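Local coordinates for protein rhizobiales Sp. Pch2 (Marine metagenome, PDB 6PB3) that probably uses ATP to remodel HORMA domain proteins, as a Trip13-like AAA+ ATPase that regulates bacterial cGAS-like enzymes in bacteriophage immunity, at residues A[229-234]-A[254-259]; A[23-28]-A[87-92]; A[36-41]-A[217-222]; A[280-285]-A[291-296]; A[204-207]-A[213-216]. One frame throughout, in Å; residues are numbered along the deposited sequence.

In the fold
Along the chain, contacts 2 and 3 interlock: helix 20-28 and helix 33-47 are followed by helix 87-93 and strand 219-223. They touch through K36, L39, L26 and L90, with centres about 14 Å apart. Contact 5 comes just before strand 219-223, and its centre is about 13 Å from that of contact 3. These three belong to the AAA+ core built around the mixed sheet. Contacts 1 and 4 follow, in the helical part made by helices 228-239, 246-255, 268-283 and 291-300. A255 of contact 1 touches L295 of contact 4, and the centres of these two contacts are about 17 Å apart. Contacts 2, 3, 4 and 5 also meet neighbouring subunits, as expected of a hexameric ATPase.

Contact 1 of 5, residues A[229-234]-A[254-259]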
# COMPACT_ATOMS: atom_id res chain seq x y z
N ALA A 229 -8.28 16.64 -29.66
CA ALA A 229 -9.46 17.34 -30.16
C ALA A 229 -10.18 18.07 -29.04
O ALA A 229 -10.58 19.23 -29.19
CB ALA A 229 -10.41 16.37 -30.87
N GLN A 230 -10.34 17.40 -27.89
CA GLN A 230 -11.03 18.04 -26.77
C GLN A 230 -10.23 19.22 -26.22
O GLN A 230 -10.80 20.25 -25.86
CB GLN A 230 -11.31 17.02 -25.68
CG GLN A 230 -12.32 15.96 -26.15
CD GLN A 230 -12.36 14.74 -25.25
OE1 GLN A 230 -11.33 14.22 -24.82
NE2 GLN A 230 -13.57 14.28 -24.95
N ARG A 231 -8.90 19.09 -26.16
CA ARG A 231 -8.09 20.22 -25.72
C ARG A 231 -8.18 21.36 -26.72
O ARG A 231 -8.26 22.53 -26.33
CB ARG A 231 -6.63 19.78 -25.51
CG ARG A 231 -6.48 18.71 -24.45
CD ARG A 231 -5.06 18.66 -23.91
NE ARG A 231 -4.09 18.50 -24.98
CZ ARG A 231 -3.90 17.36 -25.63
NH1 ARG A 231 -4.63 16.29 -25.33
NH2 ARG A 231 -2.99 17.29 -26.59
N ARG A 232 -8.19 21.03 -28.02
CA ARG A 232 -8.35 22.06 -29.04
C ARG A 232 -9.67 22.82 -28.87
O ARG A 232 -9.69 24.05 -28.98
CB ARG A 232 -8.28 21.41 -30.43
CG ARG A 232 -7.96 22.39 -31.55
CD ARG A 232 -8.04 21.73 -32.93
NE ARG A 232 -7.95 20.28 -32.83
CZ ARG A 232 -6.83 19.59 -33.01
NH1 ARG A 232 -5.70 20.21 -33.30
NH2 ARG A 232 -6.84 18.27 -32.91
N ALA A 233 -10.76 22.11 -28.58
CA ALA A 233 -12.06 22.78 -28.48
C ALA A 233 -12.11 23.73 -27.29
O ALA A 233 -12.60 24.86 -27.40
CB ALA A 233 -13.20 21.76 -28.40
N VAL A 234 -11.60 23.30 -26.13
CA VAL A 234 -11.57 24.20 -24.98
C VAL A 234 -10.74 25.43 -25.28
O VAL A 234 -11.14 26.56 -24.98
CB VAL A 234 -11.04 23.46 -23.74
CG1 VAL A 234 -10.85 24.46 -22.60
CG2 VAL A 234 -11.98 22.32 -23.33
N ALA A 254 -0.47 21.08 -27.94
CA ALA A 254 0.67 20.20 -27.73
C ALA A 254 1.25 20.37 -26.33
O ALA A 254 1.64 19.39 -25.68
CB ALA A 254 1.74 20.45 -28.79
N ALA A 255 1.31 21.61 -25.83
CA ALA A 255 1.88 21.85 -24.52
C ALA A 255 1.02 21.27 -23.40
O ALA A 255 1.53 21.05 -22.30
CB ALA A 255 2.08 23.35 -24.29
N THR A 256 -0.26 21.02 -23.66
CA THR A 256 -1.12 20.48 -22.62
C THR A 256 -1.37 18.99 -22.78
O THR A 256 -2.12 18.40 -21.99
CB THR A 256 -2.43 21.27 -22.58
OG1 THR A 256 -3.07 21.24 -23.87
CG2 THR A 256 -2.13 22.71 -22.22
N GLY A 257 -0.74 18.36 -23.77
CA GLY A 257 -0.86 16.94 -24.00
C GLY A 257 0.23 16.13 -23.32
O GLY A 257 1.12 16.68 -22.67
N PRO A 258 0.18 14.81 -23.48
CA PRO A 258 1.16 13.95 -22.79
C PRO A 258 2.59 14.10 -23.30
O PRO A 258 3.53 13.98 -22.51
CB PRO A 258 0.62 12.54 -23.03
CG PRO A 258 -0.28 12.66 -24.22
CD PRO A 258 -0.87 14.02 -24.15
N ALA A 259 2.78 14.36 -24.60
CA ALA A 259 4.11 14.55 -25.19
C ALA A 259 5.08 13.41 -24.88
O ALA A 259 4.72 12.23 -24.98
CB ALA A 259 4.71 15.88 -24.72
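R231 and T256 run past each other in opposite directions, and the arginine then lays its flat end against G257. The CB of R231 points toward the other segment. CG lies beside the backbone N, and the chain bends at chi3 (-54°). This bend brings the guanidinium alongside the turn that follows helix 246-255. T256 OG1 sits at the guanidinium edge, in its plane, 3.1 Å from R231 NE. The same hydroxyl is 3.3 Å from R231 CD, so the arginine stem packs on it. One face of the guanidinium meets G257. The CA of G257 lies 3.3 Å above the plane, off-centre on the NH2 side, and is 3.4 Å from R231 NH2. Having no side chain, G257 lets the flat group come down onto its backbone.

The polar ends are held mainly by residues next to the two segments. R231 NH1 is hydrogen-bonded to P226 O, while NH2 bonds to V253 O and forms a salt bridge with D228. T256 OG1 shares its one proton between L252 O, the stronger partner, and V253 O. P226 and D228, at the start of its own helix, and V253, near the end of helix 246-255, thus hold the guanidinium and should fix its rotation. Its positive charge probably also suits the carbonyl end of helix 246-255.

On helix 268-283, L271 touches R231 and L275 touches T256. The contact thus ties the start of helix 228-239 to the end of helix 246-255. This packing belongs to the small helical lid domain that follows the core in AAA+ ATPases.

Contact 2 of 5, residues A[23-28]-A[87-92]. With SO4 (sulfate ion), chain B.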
# COMPACT_ATOMS: atom_id res chain seq x y z
N ARG A 23 -29.42 26.00 -19.94
CA ARG A 23 -28.90 26.07 -21.30
C ARG A 23 -27.59 26.85 -21.33
O ARG A 23 -26.62 26.44 -21.97
CB ARG A 23 -29.94 26.69 -22.24
CG ARG A 23 -29.70 26.39 -23.72
CD ARG A 23 -29.35 27.64 -24.51
NE ARG A 23 -28.93 27.34 -25.89
CZ ARG A 23 -28.49 28.25 -26.76
NH1 ARG A 23 -28.41 29.53 -26.41
NH2 ARG A 23 -28.13 27.89 -27.98
N GLU A 24 -27.56 28.00 -20.64
CA GLU A 24 -26.35 28.82 -20.60
C GLU A 24 -25.20 28.04 -19.98
O GLU A 24 -24.09 28.00 -20.53
CB GLU A 24 -26.62 30.11 -19.82
CG GLU A 24 -25.74 31.27 -20.18
CD GLU A 24 -26.36 32.59 -19.78
OE1 GLU A 24 -27.57 32.60 -19.47
OE2 GLU A 24 -25.64 33.61 -19.76
N ARG A 25 -25.45 27.39 -18.85
CA ARG A 25 -24.43 26.56 -18.21
C ARG A 25 -23.99 25.42 -19.12
O ARG A 25 -22.79 25.16 -19.25
CB ARG A 25 -24.94 26.03 -16.86
CG ARG A 25 -25.28 27.14 -15.80
CD ARG A 25 -25.12 26.60 -14.35
NE ARG A 25 -26.35 26.14 -13.72
CZ ARG A 25 -26.45 25.06 -12.93
NH1 ARG A 25 -25.40 24.30 -12.69
NH2 ARG A 25 -27.62 24.74 -12.40
N LEU A 26 -24.93 24.72 -19.76
CA LEU A 26 -24.54 23.68 -20.71
C LEU A 26 -23.61 24.23 -21.78
O LEU A 26 -22.58 23.62 -22.09
CB LEU A 26 -25.78 23.07 -21.38
CG LEU A 26 -26.39 21.75 -20.95
CD1 LEU A 26 -27.51 21.48 -21.93
CD2 LEU A 26 -25.38 20.58 -20.95
N ASN A 27 -23.97 25.38 -22.37
CA ASN A 27 -23.18 25.99 -23.43
C ASN A 27 -21.77 26.32 -22.94
O ASN A 27 -20.80 26.25 -23.70
CB ASN A 27 -23.85 27.27 -23.93
CG ASN A 27 -25.11 27.01 -24.70
OD1 ASN A 27 -25.63 25.89 -24.70
ND2 ASN A 27 -25.62 28.04 -25.36
N ASN A 28 -21.66 26.72 -21.67
CA ASN A 28 -20.36 27.10 -21.13
C ASN A 28 -19.45 25.88 -20.92
O ASN A 28 -18.23 26.04 -20.78
CB ASN A 28 -20.55 27.90 -19.84
CG ASN A 28 -21.09 29.33 -20.08
OD1 ASN A 28 -21.26 29.78 -21.22
ND2 ASN A 28 -21.39 30.04 -19.00
N LYS A 87 -18.59 16.97 -14.51
CA LYS A 87 -19.59 15.90 -14.45
C LYS A 87 -20.86 16.37 -13.77
O LYS A 87 -21.97 16.17 -14.29
CB LYS A 87 -19.02 14.69 -13.70
CG LYS A 87 -17.81 14.03 -14.35
CD LYS A 87 -17.40 12.77 -13.58
CE LYS A 87 -16.46 13.09 -12.40
NZ LYS A 87 -17.13 13.63 -11.20
N THR A 88 -20.72 16.96 -12.58
CA THR A 88 -21.88 17.42 -11.82
C THR A 88 -22.61 18.52 -12.57
O THR A 88 -23.84 18.51 -12.69
CB THR A 88 -21.42 17.92 -10.45
OG1 THR A 88 -20.62 16.91 -9.83
CG2 THR A 88 -22.62 18.26 -9.56
N GLU A 89 -21.85 19.50 -13.08
CA GLU A 89 -22.46 20.60 -13.82
C GLU A 89 -23.17 20.08 -15.06
O GLU A 89 -24.25 20.56 -15.42
CB GLU A 89 -21.39 21.63 -14.18
CG GLU A 89 -21.91 22.80 -15.00
CD GLU A 89 -22.51 23.90 -14.15
OE1 GLU A 89 -22.80 23.65 -12.96
OE2 GLU A 89 -22.68 25.02 -14.69
N LEU A 90 -22.60 19.06 -15.70
CA LEU A 90 -23.30 18.44 -16.83
C LEU A 90 -24.58 17.75 -16.38
O LEU A 90 -25.64 17.93 -16.99
CB LEU A 90 -22.37 17.46 -17.54
CG LEU A 90 -22.97 16.73 -18.74
CD1 LEU A 90 -23.33 17.74 -19.85
CD2 LEU A 90 -22.02 15.69 -19.27
N ALA A 91 -24.51 16.97 -15.30
CA ALA A 91 -25.69 16.25 -14.86
C ALA A 91 -26.80 17.19 -14.42
O ALA A 91 -27.98 16.86 -14.56
CB ALA A 91 -25.32 15.28 -13.73
N GLU A 92 -26.45 18.34 -13.85
CA GLU A 92 -27.45 19.29 -13.36
C GLU A 92 -28.08 20.11 -14.46
O GLU A 92 -29.08 20.78 -14.20
CB GLU A 92 -26.83 20.24 -12.35
CG GLU A 92 -26.45 19.60 -11.02
CD GLU A 92 -25.84 20.63 -10.07
OE1 GLU A 92 -25.48 21.72 -10.55
OE2 GLU A 92 -25.72 20.34 -8.86
S SO4 B . -16.84 17.23 -11.41
O1 SO4 B . -16.07 16.93 -10.20
O2 SO4 B . -18.24 17.00 -11.09
O3 SO4 B . -16.65 18.65 -11.78
O4 SO4 B . -16.35 16.43 -12.53
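R25 and L26 of helix 20-28 pack on E89, L90 and E92 of helix 87-93, the helix that follows a probable Walker A P-loop. The two helix segments run roughly antiparallel, at 142°. R25 NH1 forms a salt bridge to E89 OE1 at 2.7 Å. The oxygen lies at the guanidinium edge, in its plane, but NH1 meets the carboxylate from 52° above its own plane. The E89 chain bends at chi2 (85°), turning its carboxylate across the R25 stem at about a right angle. E92 OE1, also at the guanidinium edge, takes a long, weak bond from R25 NH1, at 3.4 Å. One residue further along each helix, L26 CD2 touches L90 CD1 at 3.7 Å.

The second helix starts at a sulfate, probably from the crystallisation liquor. T88 OG1 bonds to its O2 at 2.7 Å, T88 N to O2 at 2.9 Å and K87 N to O4 at 3.0 Å. K87 NZ bonds weakly to O4. G84 N and G86 N also bond to it, consistent with a nucleotide phosphate site. R215 of a neighbouring subunit packs on T88.

The E89 bond is short but bent, so E89 probably holds R25 more firmly than E92. The arginine probably offsets the repulsion between the acids.

Contact 3 of 5, residues A[36-41]-A[217-222]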
# COMPACT_ATOMS: atom_id res chain seq x y z
N LYS A 36 -22.04 15.20 -23.65
CA LYS A 36 -23.38 15.80 -23.67
C LYS A 36 -24.33 15.00 -24.54
O LYS A 36 -25.45 14.68 -24.13
CB LYS A 36 -23.33 17.24 -24.23
CG LYS A 36 -22.62 18.30 -23.41
CD LYS A 36 -22.67 19.65 -24.17
CE LYS A 36 -21.90 20.75 -23.48
NZ LYS A 36 -21.72 21.97 -24.35
N SER A 37 -23.90 14.72 -25.77
CA SER A 37 -24.71 13.97 -26.72
C SER A 37 -25.07 12.58 -26.18
O SER A 37 -26.23 12.16 -26.24
CB SER A 37 -23.96 13.85 -28.05
OG SER A 37 -24.52 12.84 -28.87
N ARG A 38 -24.08 11.85 -25.66
CA ARG A 38 -24.36 10.51 -25.16
C ARG A 38 -25.28 10.56 -23.94
O ARG A 38 -26.26 9.82 -23.85
CB ARG A 38 -23.07 9.77 -24.82
CG ARG A 38 -22.19 9.50 -26.01
CD ARG A 38 -20.90 8.78 -25.57
NE ARG A 38 -19.95 8.72 -26.67
CZ ARG A 38 -18.69 8.33 -26.56
NH1 ARG A 38 -18.19 7.96 -25.39
NH2 ARG A 38 -17.92 8.31 -27.64
N LEU A 39 -24.98 11.45 -22.99
CA LEU A 39 -25.83 11.55 -21.82
C LEU A 39 -27.24 11.95 -22.23
O LEU A 39 -28.22 11.33 -21.79
CB LEU A 39 -25.24 12.55 -20.82
CG LEU A 39 -26.03 12.73 -19.52
CD1 LEU A 39 -26.21 11.36 -18.85
CD2 LEU A 39 -25.40 13.75 -18.53
N SER A 40 -27.37 12.94 -23.12
CA SER A 40 -28.69 13.42 -23.50
C SER A 40 -29.47 12.34 -24.25
O SER A 40 -30.67 12.14 -24.02
CB SER A 40 -28.57 14.70 -24.35
OG SER A 40 -29.71 14.87 -25.15
N LYS A 41 -28.82 11.66 -25.19
CA LYS A 41 -29.55 10.70 -26.00
C LYS A 41 -29.92 9.45 -25.19
O LYS A 41 -31.00 8.88 -25.39
CB LYS A 41 -28.73 10.34 -27.23
CG LYS A 41 -28.57 11.49 -28.25
CD LYS A 41 -27.50 11.14 -29.29
CE LYS A 41 -27.52 12.08 -30.51
NZ LYS A 41 -26.52 11.60 -31.51
N ALA A 217 -25.88 -0.16 -14.61
CA ALA A 217 -25.81 1.02 -15.46
C ALA A 217 -26.16 0.66 -16.90
O ALA A 217 -25.61 -0.28 -17.48
CB ALA A 217 -24.40 1.64 -15.40
N ALA A 218 -27.12 1.39 -17.46
CA ALA A 218 -27.40 1.26 -18.88
C ALA A 218 -26.25 1.81 -19.68
O ALA A 218 -25.89 1.26 -20.72
CB ALA A 218 -28.68 2.01 -19.23
N GLU A 219 -25.63 2.88 -19.20
CA GLU A 219 -24.44 3.39 -19.84
C GLU A 219 -23.53 3.98 -18.78
O GLU A 219 -24.00 4.59 -17.81
CB GLU A 219 -24.77 4.46 -20.90
CG GLU A 219 -23.54 4.87 -21.71
CD GLU A 219 -23.83 5.92 -22.76
OE1 GLU A 219 -24.95 6.43 -22.82
OE2 GLU A 219 -22.90 6.25 -23.52
N ILE A 220 -22.23 3.79 -18.98
CA ILE A 220 -21.19 4.45 -18.22
C ILE A 220 -20.49 5.41 -19.17
O ILE A 220 -20.05 5.01 -20.25
CB ILE A 220 -20.20 3.43 -17.63
CG1 ILE A 220 -20.93 2.38 -16.77
CG2 ILE A 220 -19.09 4.17 -16.86
CD1 ILE A 220 -20.02 1.23 -16.25
N ILE A 221 -20.38 6.67 -18.76
CA ILE A 221 -19.78 7.73 -19.58
C ILE A 221 -18.57 8.23 -18.83
O ILE A 221 -18.69 8.68 -17.68
CB ILE A 221 -20.76 8.87 -19.87
CG1 ILE A 221 -21.96 8.38 -20.67
CG2 ILE A 221 -20.05 10.06 -20.62
CD1 ILE A 221 -23.07 9.46 -20.76
N THR A 222 -17.40 8.16 -19.46
CA THR A 222 -16.17 8.40 -18.74
C THR A 222 -15.59 9.77 -19.07
O THR A 222 -15.63 10.22 -20.22
CB THR A 222 -15.15 7.29 -19.03
OG1 THR A 222 -14.94 7.17 -20.45
CG2 THR A 222 -15.69 5.94 -18.49
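E219, the first strand residue to touch helix 33-47, sends its carboxylate across the stem of R38 at about a right angle. Its chain is extended, with CG anti to the backbone N (chi1 -172°). OE2 reaches R38 CB at 3.8 Å and is equally near R38 CD. It meets the aliphatic stem, while the guanidinium leads away and leaves R38 NE 5.0 Å from E219 OE2. L281 of a neighbouring subunit packs on E219, and S278 of that same subunit packs on R38. Next, I220 faces the other way and takes part in backbone hydrogen bonds with that subunit.

I221 turns back toward the helix. Its CD1 presses on the helix backbone, 3.5 Å from L39 N, and lies 3.8 Å from L39 CB. The two side chains cross at about a right angle. L79 of strand 76-81 touches both of them, which continues the apolar layer along the sheet. Within this chain 219-223 is an outermost strand, and helix 33-47 covers one of its faces. Segment 36-41 runs nearly antiparallel to strand 219-222, at 160°.

The chemistry is uneven. I221 and L39 make ordinary apolar packing. Both carboxylate oxygens of E219 are buried with no polar partner in the model, so its pKa is probably raised, though the nearby positive charge of R38 would probably work against this.

Contact 4 of 5, residues A[280-285]-A[291-296]; sequences VLDAYP and PARALA
CG of D282 lies anti to the backbone N (chi1 176°), which carries its carboxylate off helix 268-283 toward R293, whose chain bends at chi3 (83°) to bring its guanidinium over the acid. The two flat groups meet steeply, with their planes 70° apart. D282 OD1 lies 2.9 Å above the guanidinium plane, over its centre, and 3.0 Å from R293 NH2. This is a salt bridge of charges alone, since no N-H points at the oxygen. D282 OD2 is 3.1 Å from R293 NH1. It also sits 3.3 Å from R293 CD, so the acid follows the bent arginine stem.

The pair joins the end of helix 268-283 to the first turns of helix 291-300, the last two helices of the small helical domain of this AAA+ protein. A short loop connects them, with a cis peptide before P285.

The contact lies at the surface, where solvent probably weakens the ion pair. Beside it, L281 O and Y284 O are hydrogen-bonded to K41 NZ of a neighbouring subunit. On the far helix, L295 packs on A255 of helix 246-255.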
# COMPACT_ATOMS: atom_id res chain seq x y z
N VAL A 280 -5.60 34.33 -18.83
CA VAL A 280 -6.38 35.57 -18.78
C VAL A 280 -5.77 36.55 -17.78
O VAL A 280 -5.53 37.72 -18.10
CB VAL A 280 -7.84 35.26 -18.44
CG1 VAL A 280 -8.62 36.56 -18.28
CG2 VAL A 280 -8.45 34.36 -19.49
N LEU A 281 -5.53 36.08 -16.55
CA LEU A 281 -5.03 36.99 -15.52
C LEU A 281 -3.66 37.54 -15.88
O LEU A 281 -3.30 38.65 -15.45
CB LEU A 281 -4.97 36.26 -14.18
CG LEU A 281 -6.32 35.80 -13.64
CD1 LEU A 281 -6.15 35.18 -12.27
CD2 LEU A 281 -7.28 36.97 -13.59
N ASP A 282 -2.88 36.80 -16.67
CA ASP A 282 -1.57 37.30 -17.06
C ASP A 282 -1.67 38.60 -17.86
O ASP A 282 -0.81 39.48 -17.73
CB ASP A 282 -0.81 36.25 -17.87
CG ASP A 282 0.51 36.76 -18.38
OD1 ASP A 282 1.44 36.86 -17.56
OD2 ASP A 282 0.60 37.08 -19.59
N ALA A 283 -2.70 38.73 -18.69
CA ALA A 283 -2.92 39.94 -19.46
C ALA A 283 -3.70 40.99 -18.69
O ALA A 283 -3.37 42.17 -18.75
CB ALA A 283 -3.65 39.60 -20.75
N TYR A 284 -4.72 40.56 -17.95
CA TYR A 284 -5.53 41.47 -17.15
C TYR A 284 -4.64 42.23 -16.17
O TYR A 284 -3.70 41.65 -15.61
CB TYR A 284 -6.60 40.66 -16.40
CG TYR A 284 -7.30 41.37 -15.24
CD1 TYR A 284 -8.51 42.03 -15.43
CD2 TYR A 284 -6.77 41.33 -13.95
CE1 TYR A 284 -9.15 42.66 -14.38
CE2 TYR A 284 -7.41 41.96 -12.90
CZ TYR A 284 -8.60 42.62 -13.11
OH TYR A 284 -9.24 43.25 -12.07
N PRO A 285 -4.90 43.53 -15.94
CA PRO A 285 -5.96 44.29 -16.60
C PRO A 285 -5.49 45.30 -17.65
O PRO A 285 -6.34 46.01 -18.20
CB PRO A 285 -6.59 45.05 -15.43
CG PRO A 285 -5.40 45.38 -14.57
CD PRO A 285 -4.39 44.24 -14.76
N PRO A 291 0.22 35.44 -26.95
CA PRO A 291 0.39 33.99 -27.20
C PRO A 291 1.71 33.44 -26.69
O PRO A 291 1.76 32.30 -26.22
CB PRO A 291 0.30 33.89 -28.73
CG PRO A 291 -0.37 35.15 -29.17
CD PRO A 291 0.01 36.20 -28.19
N ALA A 292 2.79 34.22 -26.77
CA ALA A 292 4.07 33.75 -26.27
C ALA A 292 4.01 33.49 -24.78
O ALA A 292 4.51 32.47 -24.29
CB ALA A 292 5.17 34.76 -26.60
N ARG A 293 3.38 34.40 -24.03
CA ARG A 293 3.25 34.18 -22.59
C ARG A 293 2.32 33.03 -22.30
O ARG A 293 2.58 32.23 -21.40
CB ARG A 293 2.77 35.46 -21.91
CG ARG A 293 3.67 36.67 -22.18
CD ARG A 293 3.20 37.89 -21.41
NE ARG A 293 3.68 37.90 -20.03
CZ ARG A 293 3.27 38.75 -19.09
NH1 ARG A 293 2.35 39.67 -19.37
NH2 ARG A 293 3.77 38.68 -17.86
N ALA A 294 1.22 32.91 -23.06
CA ALA A 294 0.30 31.80 -22.85
C ALA A 294 1.00 30.46 -23.07
O ALA A 294 0.73 29.49 -22.35
CB ALA A 294 -0.91 31.93 -23.78
N LEU A 295 1.89 30.38 -24.06
CA LEU A 295 2.59 29.12 -24.28
C LEU A 295 3.58 28.86 -23.15
O LEU A 295 3.66 27.74 -22.63
CB LEU A 295 3.30 29.13 -25.63
CG LEU A 295 4.07 27.84 -25.96
CD1 LEU A 295 3.12 26.64 -26.03
CD2 LEU A 295 4.88 27.98 -27.25
N ALA A 296 4.32 29.90 -22.74
CA ALA A 296 5.26 29.75 -21.64
C ALA A 296 4.55 29.30 -20.38
O ALA A 296 5.07 28.48 -19.62
CB ALA A 296 6.02 31.07 -21.42

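Contact 5 of 5, residues A[204-207]-A[213-216]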
# COMPACT_ATOMS: atom_id res chain seq x y z
N ASN A 204 -16.23 9.73 -8.77
CA ASN A 204 -14.88 10.02 -9.24
C ASN A 204 -14.24 8.79 -9.84
O ASN A 204 -13.70 8.83 -10.96
CB ASN A 204 -14.04 10.57 -8.10
CG ASN A 204 -14.71 11.72 -7.42
OD1 ASN A 204 -15.48 12.47 -8.04
ND2 ASN A 204 -14.45 11.87 -6.13
N ARG A 205 -14.29 7.67 -9.13
CA ARG A 205 -13.76 6.42 -9.65
C ARG A 205 -14.85 5.37 -9.68
O ARG A 205 -15.46 5.08 -8.65
CB ARG A 205 -12.59 5.92 -8.83
CG ARG A 205 -11.61 5.12 -9.66
CD ARG A 205 -10.55 6.02 -10.30
NE ARG A 205 -9.45 5.23 -10.86
CZ ARG A 205 -8.21 5.68 -11.02
NH1 ARG A 205 -7.88 6.91 -10.67
NH2 ARG A 205 -7.29 4.87 -11.54
N VAL A 206 -15.08 4.81 -10.86
CA VAL A 206 -16.14 3.82 -11.02
C VAL A 206 -15.90 2.61 -10.11
O VAL A 206 -16.85 1.98 -9.64
CB VAL A 206 -16.24 3.42 -12.51
CG1 VAL A 206 -14.94 2.77 -12.98
CG2 VAL A 206 -17.39 2.50 -12.72
N ASP A 207 -14.63 2.31 -9.81
CA ASP A 207 -14.31 1.23 -8.88
C ASP A 207 -14.83 1.51 -7.48
O ASP A 207 -14.99 0.59 -6.68
CB ASP A 207 -12.79 0.99 -8.87
CG ASP A 207 -12.33 0.13 -7.70
OD1 ASP A 207 -12.87 -0.98 -7.52
OD2 ASP A 207 -11.41 0.57 -6.98
N VAL A 213 -24.41 -1.96 -8.15
CA VAL A 213 -24.81 -0.72 -8.80
C VAL A 213 -24.20 -0.64 -10.18
O VAL A 213 -24.88 -0.33 -11.16
CB VAL A 213 -24.43 0.49 -7.93
CG1 VAL A 213 -24.50 1.78 -8.75
CG2 VAL A 213 -25.34 0.57 -6.72
N ARG A 214 -22.90 -0.94 -10.29
CA ARG A 214 -22.20 -0.77 -11.56
C ARG A 214 -22.82 -1.61 -12.66
O ARG A 214 -23.02 -1.13 -13.78
CB ARG A 214 -20.73 -1.15 -11.38
CG ARG A 214 -19.78 -0.25 -12.11
CD ARG A 214 -18.37 -0.74 -12.01
NE ARG A 214 -17.98 -1.04 -10.64
CZ ARG A 214 -16.78 -1.52 -10.32
NH1 ARG A 214 -15.91 -1.72 -11.29
NH2 ARG A 214 -16.47 -1.80 -9.06
N ARG A 215 -23.16 -2.86 -12.35
CA ARG A 215 -23.63 -3.78 -13.38
C ARG A 215 -25.01 -3.41 -13.90
O ARG A 215 -25.40 -3.89 -14.97
CB ARG A 215 -23.63 -5.22 -12.84
CG ARG A 215 -24.77 -5.55 -11.88
CD ARG A 215 -24.67 -7.04 -11.43
NE ARG A 215 -25.83 -7.46 -10.66
CZ ARG A 215 -25.80 -7.78 -9.37
NH1 ARG A 215 -24.65 -7.75 -8.69
NH2 ARG A 215 -26.92 -8.16 -8.75
N ARG A 216 -25.75 -2.56 -13.19
CA ARG A 216 -27.06 -2.10 -13.64
C ARG A 216 -27.01 -0.84 -14.51
O ARG A 216 -28.03 -0.51 -15.12
CB ARG A 216 -27.95 -1.83 -12.43
CG ARG A 216 -28.44 -3.11 -11.77
CD ARG A 216 -29.16 -2.83 -10.47
NE ARG A 216 -29.91 -4.01 -9.99
CZ ARG A 216 -29.37 -5.01 -9.31
NH1 ARG A 216 -28.07 -5.02 -9.04
NH2 ARG A 216 -30.13 -6.02 -8.89
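R214 NH2 lies near two oxygens of D207, while the rest of the arginine side chain rests on V206. D207 O stands 3.7 Å from R214 NH2. D207 OD1 is 4.0 Å from R214 NH2, too far for a salt bridge, though the opposite charges still probably attract. The carboxylate and guanidinium planes are 76° apart. L209 O takes a weak hydrogen bond from the same NH2.

The loop lies along one face of the guanidinium. V206 O is 3.3 Å above its plane, off-centre near NE. D207 CA lies 3.6 Å above the same face, displaced to the NH2 side. V206 O is 3.4 Å from R214 NE, but the angle is too poor for a hydrogen bond. The arginine is thus covered by backbone rather than gripped by it.

Its stem meets V206 as well. The valine and arginine side chains cross at about a right angle. V206 CG2, anti to the backbone N, touches R214 CD at 3.5 Å. R214 then bends at chi3 (-50°), which lays the guanidinium against V206 O and beside D207. V206 also touches A80 of strand 76-81.

In a neighbouring subunit, V83 packs on R214 and T88 packs on R215. N204 adjoins K87 of its own chain. The contact joins the loop after strand 197-203 to the end of helix 211-214. In AAA+ ATPases the first region usually carries sensor 1, and arginine fingers reach the next subunit's nucleotide from the second. N204 is consistent with sensor 1, and R215, packed on the neighbour's probable P-loop, is a possible arginine finger.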